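PDB 6LRF: Alr4995 protein from Nostoc sp., which probably combines arginine dihydrolase and ornithine cyclodeaminase activities in one bifunctional polypeptide. Local coordinates for residues 188-193 against 536-541; 308-313 against 343-348. One frame throughout, in Å; residues are numbered along the deposited sequence.

Contact 1 (188-193 against 536-541); sequences FDSYSN and MGTSLG
Met536, a selenomethionine, meets Ser190 through its main chain: its carbonyl O lies 3.5 Å from Ser190 OG, and the pair are neighbours without a direct hydrogen bond. Arg194, one turn further along the helix of Ser190, reaches both oxygens with NH2 through weak hydrogen bonds and so bridges them. Gly537 comes next, with positive phi (68°), where the chain leaves helical geometry. Having no side chain, it lets the backbones draw close, Ser190 CA and Gly537 CA being 5.3 Å apart, while its carbonyl O rests 3.8 Å from Ser190 CB. Thr538 closes the contact with its methyl, CG2 standing 4.0 Å from Ser190 OG. A chi1 of 55° sets that methyl beside its own backbone N and leaves OG1 to hydrogen-bond Glu532 and His556. Across the contact, Ser190 opens a helix whose first turn is fixed by the N-cap Asp189: OD1 accepts from Ser192 N (2.7 Å) and Ser192 OG (2.6 Å), which approach from opposite faces of the carboxylate plane. The Ser190 hydroxyl also lies above one face of the Tyr191 ring, offset toward its rim. The start of helix 190-199, in the dimethylarginine dimethylhydrolase-like region, thus abuts the loop that follows helix 524-536 in the Rossmann-fold region, with strand 155-160 touching Asp189 and Ser192 and helix 554-567 packed on Met536.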
loop_
_atom_site.group_PDB
_atom_site.type_symbol
_atom_site.label_atom_id
_atom_site.label_comp_id
_atom_site.label_asym_id
_atom_site.label_seq_id
_atom_site.Cartn_x
_atom_site.Cartn_y
_atom_site.Cartn_z
ATOM N N PHE B 188 31.032 -0.880 -15.226
ATOM C CA PHE B 188 31.677 0.262 -14.572
ATOM C C PHE B 188 30.702 1.236 -13.895
ATOM O O PHE B 188 29.538 1.327 -14.287
ATOM C CB PHE B 188 32.520 1.013 -15.597
ATOM C CG PHE B 188 33.576 0.156 -16.244
ATOM C CD1 PHE B 188 33.313 -0.516 -17.428
ATOM C CD2 PHE B 188 34.818 0.005 -15.649
ATOM C CE1 PHE B 188 34.278 -1.307 -18.026
ATOM C CE2 PHE B 188 35.787 -0.785 -16.240
ATOM C CZ PHE B 188 35.517 -1.440 -17.428
ATOM N N ASP B 189 31.169 1.969 -12.887
ATOM C CA ASP B 189 30.309 2.978 -12.268
ATOM C C ASP B 189 30.159 4.177 -13.213
ATOM O O ASP B 189 30.767 4.216 -14.289
ATOM C CB ASP B 189 30.854 3.398 -10.884
ATOM C CG ASP B 189 32.144 4.223 -10.954
ATOM O OD1 ASP B 189 32.684 4.449 -12.066
ATOM O OD2 ASP B 189 32.634 4.647 -9.872
ATOM N N SER B 190 29.363 5.162 -12.817
ATOM C CA SER B 190 29.109 6.301 -13.687
ATOM C C SER B 190 30.378 7.133 -13.925
ATOM O O SER B 190 30.648 7.569 -15.050
ATOM C CB SER B 190 28.006 7.179 -13.093
ATOM O OG SER B 190 28.533 8.005 -12.065
ATOM N N TYR B 191 31.148 7.363 -12.864
ATOM C CA TYR B 191 32.420 8.081 -12.985
ATOM C C TYR B 191 33.325 7.448 -14.059
ATOM O O TYR B 191 33.915 8.147 -14.865
ATOM C CB TYR B 191 33.161 8.121 -11.637
ATOM C CG TYR B 191 32.381 8.797 -10.514
ATOM C CD1 TYR B 191 32.210 10.186 -10.490
ATOM C CD2 TYR B 191 31.818 8.051 -9.476
ATOM C CE1 TYR B 191 31.498 10.813 -9.468
ATOM C CE2 TYR B 191 31.108 8.671 -8.449
ATOM C CZ TYR B 191 30.951 10.051 -8.453
ATOM O OH TYR B 191 30.243 10.673 -7.440
ATOM N N SER B 192 33.409 6.124 -14.070
ATOM C CA SER B 192 34.327 5.426 -14.965
ATOM C C SER B 192 33.862 5.484 -16.416
ATOM O O SER B 192 34.678 5.667 -17.335
ATOM C CB SER B 192 34.497 3.977 -14.511
ATOM O OG SER B 192 35.016 3.963 -13.189
ATOM N N ASN B 193 32.551 5.344 -16.614
ATOM C CA ASN B 193 31.948 5.487 -17.939
ATOM C C ASN B 193 32.133 6.886 -18.510
ATOM O O ASN B 193 32.403 7.061 -19.703
ATOM C CB ASN B 193 30.465 5.127 -17.881
ATOM C CG ASN B 193 30.224 3.633 -18.068
ATOM O OD1 ASN B 193 30.679 3.041 -19.050
ATOM N ND2 ASN B 193 29.526 3.016 -17.122
HETATM N N MSE B 536 25.539 13.058 -16.135
HETATM C CA MSE B 536 26.362 12.544 -15.047
HETATM C C MSE B 536 26.170 11.056 -14.782
HETATM O O MSE B 536 26.909 10.489 -13.987
HETATM C CB MSE B 536 26.075 13.283 -13.729
HETATM C CG MSE B 536 25.824 14.776 -13.813
HETATM SE SE MSE B 536 27.496 15.729 -14.003
HETATM C CE MSE B 536 28.302 15.338 -12.297
ATOM N N GLY B 537 25.172 10.432 -15.402
ATOM C CA GLY B 537 24.837 9.047 -15.083
ATOM C C GLY B 537 24.246 8.843 -13.690
ATOM O O GLY B 537 24.282 7.738 -13.143
ATOM N N THR B 538 23.708 9.912 -13.102
ATOM C CA THR B 538 23.068 9.835 -11.783
ATOM C C THR B 538 21.732 10.564 -11.741
ATOM O O THR B 538 21.409 11.362 -12.614
ATOM C CB THR B 538 23.960 10.432 -10.654
ATOM O OG1 THR B 538 24.335 11.782 -10.979
ATOM C CG2 THR B 538 25.213 9.576 -10.419
ATOM N N SER B 539 20.963 10.304 -10.698
ATOM C CA SER B 539 19.669 10.933 -10.549
ATOM C C SER B 539 19.329 11.055 -9.068
ATOM O O SER B 539 19.069 10.039 -8.421
ATOM C CB SER B 539 18.609 10.121 -11.295
ATOM O OG SER B 539 17.344 10.741 -11.206
ATOM N N LEU B 540 19.339 12.289 -8.549
ATOM C CA LEU B 540 19.182 12.567 -7.115
ATOM C C LEU B 540 18.167 11.647 -6.450
ATOM O O LEU B 540 16.992 11.639 -6.825
ATOM C CB LEU B 540 18.763 14.019 -6.889
ATOM C CG LEU B 540 18.544 14.418 -5.429
ATOM C CD1 LEU B 540 19.780 14.126 -4.598
ATOM C CD2 LEU B 540 18.168 15.889 -5.317
ATOM N N GLY B 541 18.643 10.843 -5.500
ATOM C CA GLY B 541 17.775 9.980 -4.713
ATOM C C GLY B 541 17.639 8.542 -5.191
ATOM O O GLY B 541 17.202 7.677 -4.438
#

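Contact 2 (308-313 against 343-348)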
loop_
_atom_site.group_PDB
_atom_site.type_symbol
_atom_site.label_atom_id
_atom_site.label_comp_id
_atom_site.label_asym_id
_atom_site.label_seq_id
_atom_site.Cartn_x
_atom_site.Cartn_y
_atom_site.Cartn_z
ATOM N N VAL B 308 33.942 4.128 0.423
ATOM C CA VAL B 308 33.936 3.050 -0.576
ATOM C C VAL B 308 32.764 3.135 -1.571
ATOM O O VAL B 308 32.931 2.872 -2.775
ATOM C CB VAL B 308 33.921 1.659 0.106
ATOM C CG1 VAL B 308 33.825 0.549 -0.926
ATOM C CG2 VAL B 308 35.155 1.486 0.954
ATOM N N ASP B 309 31.584 3.508 -1.082
ATOM C CA ASP B 309 30.403 3.564 -1.946
ATOM C C ASP B 309 30.512 4.644 -3.011
ATOM O O ASP B 309 30.000 4.477 -4.115
ATOM C CB ASP B 309 29.134 3.787 -1.116
ATOM C CG ASP B 309 28.654 2.510 -0.432
ATOM O OD1 ASP B 309 29.381 1.491 -0.483
ATOM O OD2 ASP B 309 27.556 2.520 0.164
ATOM N N THR B 310 31.181 5.743 -2.665
ATOM C CA THR B 310 31.366 6.887 -3.566
ATOM C C THR B 310 32.490 6.649 -4.597
ATOM O O THR B 310 32.582 7.343 -5.615
ATOM C CB THR B 310 31.662 8.167 -2.749
ATOM O OG1 THR B 310 30.636 8.349 -1.761
ATOM C CG2 THR B 310 31.724 9.409 -3.640
ATOM N N GLY B 311 33.338 5.654 -4.347
ATOM C CA GLY B 311 34.361 5.296 -5.319
ATOM C C GLY B 311 35.790 5.436 -4.832
ATOM O O GLY B 311 36.734 5.375 -5.630
ATOM N N GLY B 312 35.959 5.610 -3.526
ATOM C CA GLY B 312 37.280 5.727 -2.942
ATOM C C GLY B 312 37.754 4.464 -2.248
ATOM O O GLY B 312 37.164 3.404 -2.397
ATOM N N SER B 313 38.845 4.577 -1.502
ATOM C CA SER B 313 39.302 3.493 -0.638
ATOM C C SER B 313 39.874 4.114 0.613
ATOM O O SER B 313 40.036 5.333 0.682
ATOM C CB SER B 313 40.349 2.604 -1.327
ATOM O OG SER B 313 41.553 3.313 -1.541
HETATM N N MSE B 343 37.186 12.720 -4.927
HETATM C CA MSE B 343 37.685 13.166 -3.621
HETATM C C MSE B 343 36.806 14.272 -3.009
HETATM O O MSE B 343 36.530 14.269 -1.811
HETATM C CB MSE B 343 39.127 13.669 -3.736
HETATM C CG MSE B 343 39.703 14.146 -2.404
HETATM SE SE MSE B 343 39.743 12.704 -1.005
HETATM C CE MSE B 343 41.549 11.954 -1.368
ATOM N N GLU B 344 36.373 15.220 -3.829
ATOM C CA GLU B 344 35.501 16.290 -3.350
ATOM C C GLU B 344 34.156 15.752 -2.884
ATOM O O GLU B 344 33.582 16.218 -1.887
ATOM C CB GLU B 344 35.273 17.320 -4.445
ATOM C CG GLU B 344 36.511 18.088 -4.842
ATOM C CD GLU B 344 36.207 19.132 -5.895
ATOM O OE1 GLU B 344 35.836 18.753 -7.034
ATOM O OE2 GLU B 344 36.310 20.330 -5.560
ATOM N N GLU B 345 33.645 14.777 -3.614
ATOM C CA GLU B 345 32.380 14.175 -3.247
ATOM C C GLU B 345 32.497 13.479 -1.875
ATOM O O GLU B 345 31.625 13.626 -1.005
ATOM C CB GLU B 345 31.939 13.202 -4.329
ATOM C CG GLU B 345 30.520 12.706 -4.174
ATOM C CD GLU B 345 29.512 13.489 -5.012
ATOM O OE1 GLU B 345 29.837 13.863 -6.173
ATOM O OE2 GLU B 345 28.389 13.719 -4.502
ATOM N N ILE B 346 33.593 12.750 -1.678
ATOM C CA ILE B 346 33.854 12.054 -0.423
ATOM C C ILE B 346 34.026 13.020 0.738
ATOM O O ILE B 346 33.404 12.861 1.787
ATOM C CB ILE B 346 35.116 11.162 -0.531
ATOM C CG1 ILE B 346 34.871 9.986 -1.489
ATOM C CG2 ILE B 346 35.562 10.666 0.840
ATOM C CD1 ILE B 346 36.153 9.315 -1.979
ATOM N N ILE B 347 34.877 14.018 0.559
ATOM C CA ILE B 347 35.144 14.980 1.620
ATOM C C ILE B 347 33.868 15.754 1.998
ATOM O O ILE B 347 33.641 16.040 3.180
ATOM C CB ILE B 347 36.269 15.942 1.204
ATOM C CG1 ILE B 347 37.553 15.146 0.956
ATOM C CG2 ILE B 347 36.505 17.007 2.272
ATOM C CD1 ILE B 347 37.994 14.328 2.145
ATOM N N SER B 348 33.018 16.050 1.014
ATOM C CA SER B 348 31.739 16.700 1.297
ATOM C C SER B 348 30.880 15.846 2.226
ATOM O O SER B 348 30.258 16.356 3.148
ATOM C CB SER B 348 30.965 16.990 0.008
ATOM O OG SER B 348 31.621 17.987 -0.754
#
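Thr310 and Ile346 form the apolar part of this contact together with the aliphatic stem of Glu345. The Thr310 methyl CG2 touches Glu345 CG at 3.6 Å, the two side chains crossing at about a right angle, and it also lies 3.9 Å from Ile346 CG1, the Thr310 and Ile346 side chains running past each other in opposite directions. CG2 stands anti to the threonine's backbone N, which leaves OG1 beside that N (chi1 -53°) to hydrogen-bond Met306 O one turn earlier; the methyl is thereby left for the neighbouring helix. Further along, Ile346 CD1 rests against bare backbone, 3.9 Å from Gly312 CA, where the lack of a side chain leaves room for it. Hydrogen bonds shape each side rather than linking them. Gly311, with phi of 119°, ends its helix in a Schellman motif, and its N bonds to Val308 O at 3.2 Å. On the other helix, Ser348 OG donates to Glu344 O at 2.9 Å, on the opposite face of that carbonyl's plane from Ser348 N. Outside the pair, Tyr136 OH holds Gly311 O, and Ile346 packs on Val335 and Ala337. In chain order helix 299-310, strand 313-320, strand 329-337 and helix 340-352 make an α-β-β-α unit of the LOR/SDH conserved region, with antiparallel neighbouring strands; here the C-terminal end of its first helix packs against its last.

Overall arrangement
Contact 1 joins regions far apart in sequence, whereas contact 2 ties together two helices of one region. Although contact 1 lies nearer the centre of the chain, it is only partly buried and built of small residues, carbonyl groups and one threonine methyl; contact 2 is buried and mainly aliphatic. Their centres are 13 Å apart, and Tyr191 spans the gap: its CE2 lies 3.5 Å from Thr310 O, and its OH makes a weak hydrogen bond to Glu345 OE1. Other elements are shared as well. Arg160 hydrogen-bonds Ser192 OG through its backbone N and Asp309 O through NH1, while His556 of helix 554-567 touches Met536 in one contact and Glu345 in the other.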